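Local coordinates for CrtC domain-containing protein (Fusarium vanettenii 77-13-4, PDB 7A0Q) that probably hydrates the isoflavonoid phytoalexin kievitone, acting as a kievitone hydratase, a lyase built from two lipocalin-like domains, at residues T165-E170 and P241-E246. Residues are numbered along the deposited sequence; the frame is centred on the assembly and turned at random.
Sequences TFQFGE and PFRNTE
Two flat polar groups, the amide of Gln-167 and the guanidinium of Arg-243, lie stacked with their planes only 10° apart. Gln-167 covers one guanidinium face: its CG sits 3.7 Å from Arg-243 CZ, and its CD comes within 3.4 Å of Arg-243 NH2. The glutamine turns at its second torsion (chi2 86°), which swings the amide over the cation, whereas the arginine reaches across with an extended chain from CG to NE.

A CH-pi contact forms beside it, at Gly-169 and Glu-170. Glu-170 CB stands 3.7 Å from the centroid of the Phe-242 ring and 5° off its normal, over the face; CG, beside it, approaches Phe-242 CD1 at 3.5 Å. The backbone takes part too, with Glu-170 N 3.4 Å from Phe-242 CE2. Pro-241 CG lies over the opposite ring face, offset toward the rim.

Asp-240 OD1 accepts hydrogen bonds from the backbone N of both Phe-242 and Arg-243, two bonds that tie the turn carrying both side chains. That turn, with a G1 beta bulge at Asn-244 and Thr-245, joins strands 232-240 and 245-253 of the C-terminal lipocalin-like barrel, so the contact bridges the two lipocalin-like domains at the surface. With neither hydrogen bonds nor salt bridges between the two segments, van der Waals and cation-to-amide-face attraction probably dominate.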
loop_
_atom_site.group_PDB
_atom_site.type_symbol
_atom_site.label_atom_id
_atom_site.label_comp_id
_atom_site.label_asym_id
_atom_site.label_seq_id
_atom_site.Cartn_x
_atom_site.Cartn_y
_atom_site.Cartn_z
ATOM N N THR A 165 11.229 -11.278 -2.873
ATOM C CA THR A 165 11.112 -11.967 -1.590
ATOM C C THR A 165 12.152 -11.436 -0.610
ATOM O O THR A 165 13.229 -10.988 -1.003
ATOM C CB THR A 165 11.260 -13.494 -1.771
ATOM O OG1 THR A 165 11.058 -14.166 -0.518
ATOM C CG2 THR A 165 12.641 -13.853 -2.346
ATOM N N PHE A 166 11.809 -11.476 0.679
ATOM C CA PHE A 166 12.768 -11.092 1.718
ATOM C C PHE A 166 12.317 -11.692 3.050
ATOM O O PHE A 166 11.208 -12.220 3.178
ATOM C CB PHE A 166 12.941 -9.559 1.795
ATOM C CG PHE A 166 11.698 -8.793 2.196
ATOM C CD1 PHE A 166 10.784 -8.370 1.232
ATOM C CD2 PHE A 166 11.469 -8.442 3.530
ATOM C CE1 PHE A 166 9.653 -7.642 1.593
ATOM C CE2 PHE A 166 10.347 -7.717 3.893
ATOM C CZ PHE A 166 9.426 -7.309 2.917
ATOM N N GLN A 167 13.213 -11.634 4.041
ATOM C CA GLN A 167 12.925 -12.194 5.359
ATOM C C GLN A 167 11.984 -11.278 6.144
ATOM O O GLN A 167 12.231 -10.074 6.262
ATOM C CB GLN A 167 14.228 -12.410 6.134
ATOM C CG GLN A 167 14.042 -13.205 7.423
ATOM C CD GLN A 167 14.100 -14.697 7.187
ATOM O OE1 GLN A 167 14.132 -15.149 6.042
ATOM N NE2 GLN A 167 14.140 -15.477 8.271
ATOM N N PHE A 168 10.902 -11.851 6.684
ATOM C CA PHE A 168 9.812 -11.071 7.287
ATOM C C PHE A 168 9.276 -11.862 8.469
ATOM O O PHE A 168 8.511 -12.815 8.289
ATOM C CB PHE A 168 8.715 -10.806 6.260
ATOM C CG PHE A 168 7.604 -9.900 6.738
ATOM C CD1 PHE A 168 7.820 -8.551 6.921
ATOM C CD2 PHE A 168 6.324 -10.403 6.952
ATOM C CE1 PHE A 168 6.807 -7.708 7.332
ATOM C CE2 PHE A 168 5.289 -9.561 7.357
ATOM C CZ PHE A 168 5.535 -8.211 7.549
ATOM N N GLY A 169 9.670 -11.462 9.672
ATOM C CA GLY A 169 9.373 -12.268 10.836
ATOM C C GLY A 169 10.292 -13.469 10.894
ATOM O O GLY A 169 11.459 -13.384 10.496
ATOM N N GLU A 170 9.769 -14.604 11.350
ATOM C CA GLU A 170 10.598 -15.793 11.487
ATOM C C GLU A 170 10.902 -16.469 10.156
ATOM O O GLU A 170 11.804 -17.312 10.102
ATOM C CB GLU A 170 9.933 -16.787 12.441
ATOM C CG GLU A 170 10.928 -17.724 13.104
ATOM C CD GLU A 170 10.269 -18.752 14.010
ATOM O OE1 GLU A 170 9.049 -18.990 13.873
ATOM O OE2 GLU A 170 10.985 -19.327 14.854
ATOM N N PRO A 241 13.552 -10.159 15.861
ATOM C CA PRO A 241 14.027 -10.739 17.127
ATOM C C PRO A 241 14.503 -12.172 16.999
ATOM O O PRO A 241 15.047 -12.720 17.966
ATOM C CB PRO A 241 12.790 -10.657 18.026
ATOM C CG PRO A 241 11.652 -10.830 17.064
ATOM C CD PRO A 241 12.081 -10.130 15.786
ATOM N N PHE A 242 14.312 -12.794 15.840
ATOM C CA PHE A 242 14.776 -14.157 15.637
ATOM C C PHE A 242 16.251 -14.170 15.256
ATOM O O PHE A 242 17.040 -14.936 15.822
ATOM C CB PHE A 242 13.903 -14.833 14.575
ATOM C CG PHE A 242 12.422 -14.666 14.830
ATOM C CD1 PHE A 242 11.754 -15.501 15.723
ATOM C CD2 PHE A 242 11.710 -13.646 14.216
ATOM C CE1 PHE A 242 10.391 -15.335 15.971
ATOM C CE2 PHE A 242 10.353 -13.475 14.466
ATOM C CZ PHE A 242 9.700 -14.322 15.348
ATOM N N ARG A 243 16.644 -13.308 14.321
ATOM C CA ARG A 243 18.048 -13.102 13.996
ATOM C C ARG A 243 18.717 -12.070 14.885
ATOM O O ARG A 243 19.946 -11.939 14.831
ATOM C CB ARG A 243 18.193 -12.648 12.547
ATOM C CG ARG A 243 17.833 -13.681 11.548
ATOM C CD ARG A 243 17.928 -13.041 10.173
ATOM N NE ARG A 243 17.742 -14.017 9.118
ATOM C CZ ARG A 243 17.689 -13.700 7.829
ATOM N NH1 ARG A 243 17.816 -12.429 7.452
ATOM N NH2 ARG A 243 17.514 -14.653 6.929
ATOM N N ASN A 244 17.942 -11.332 15.681
ATOM C CA ASN A 244 18.432 -10.219 16.494
ATOM C C ASN A 244 19.159 -9.188 15.629
ATOM O O ASN A 244 20.338 -8.886 15.819
ATOM C CB ASN A 244 19.320 -10.722 17.638
ATOM C CG ASN A 244 18.524 -11.454 18.695
ATOM O OD1 ASN A 244 18.504 -12.684 18.731
ATOM N ND2 ASN A 244 17.850 -10.700 19.555
ATOM N N THR A 245 18.417 -8.651 14.659
ATOM C CA THR A 245 18.885 -7.587 13.783
ATOM C C THR A 245 17.742 -6.606 13.569
ATOM O O THR A 245 16.588 -6.887 13.899
ATOM C CB THR A 245 19.357 -8.120 12.415
ATOM O OG1 THR A 245 18.296 -8.871 11.802
ATOM C CG2 THR A 245 20.604 -9.009 12.555
ATOM N N GLU A 246 18.064 -5.463 12.982
ATOM C CA GLU A 246 17.074 -4.451 12.637
ATOM C C GLU A 246 16.928 -4.407 11.124
ATOM O O GLU A 246 17.913 -4.192 10.407
ATOM C CB GLU A 246 17.475 -3.077 13.170
ATOM C CG GLU A 246 17.393 -2.943 14.696
ATOM C CD GLU A 246 15.976 -3.135 15.237
ATOM O OE1 GLU A 246 15.009 -2.731 14.557
ATOM O OE2 GLU A 246 15.834 -3.690 16.350
#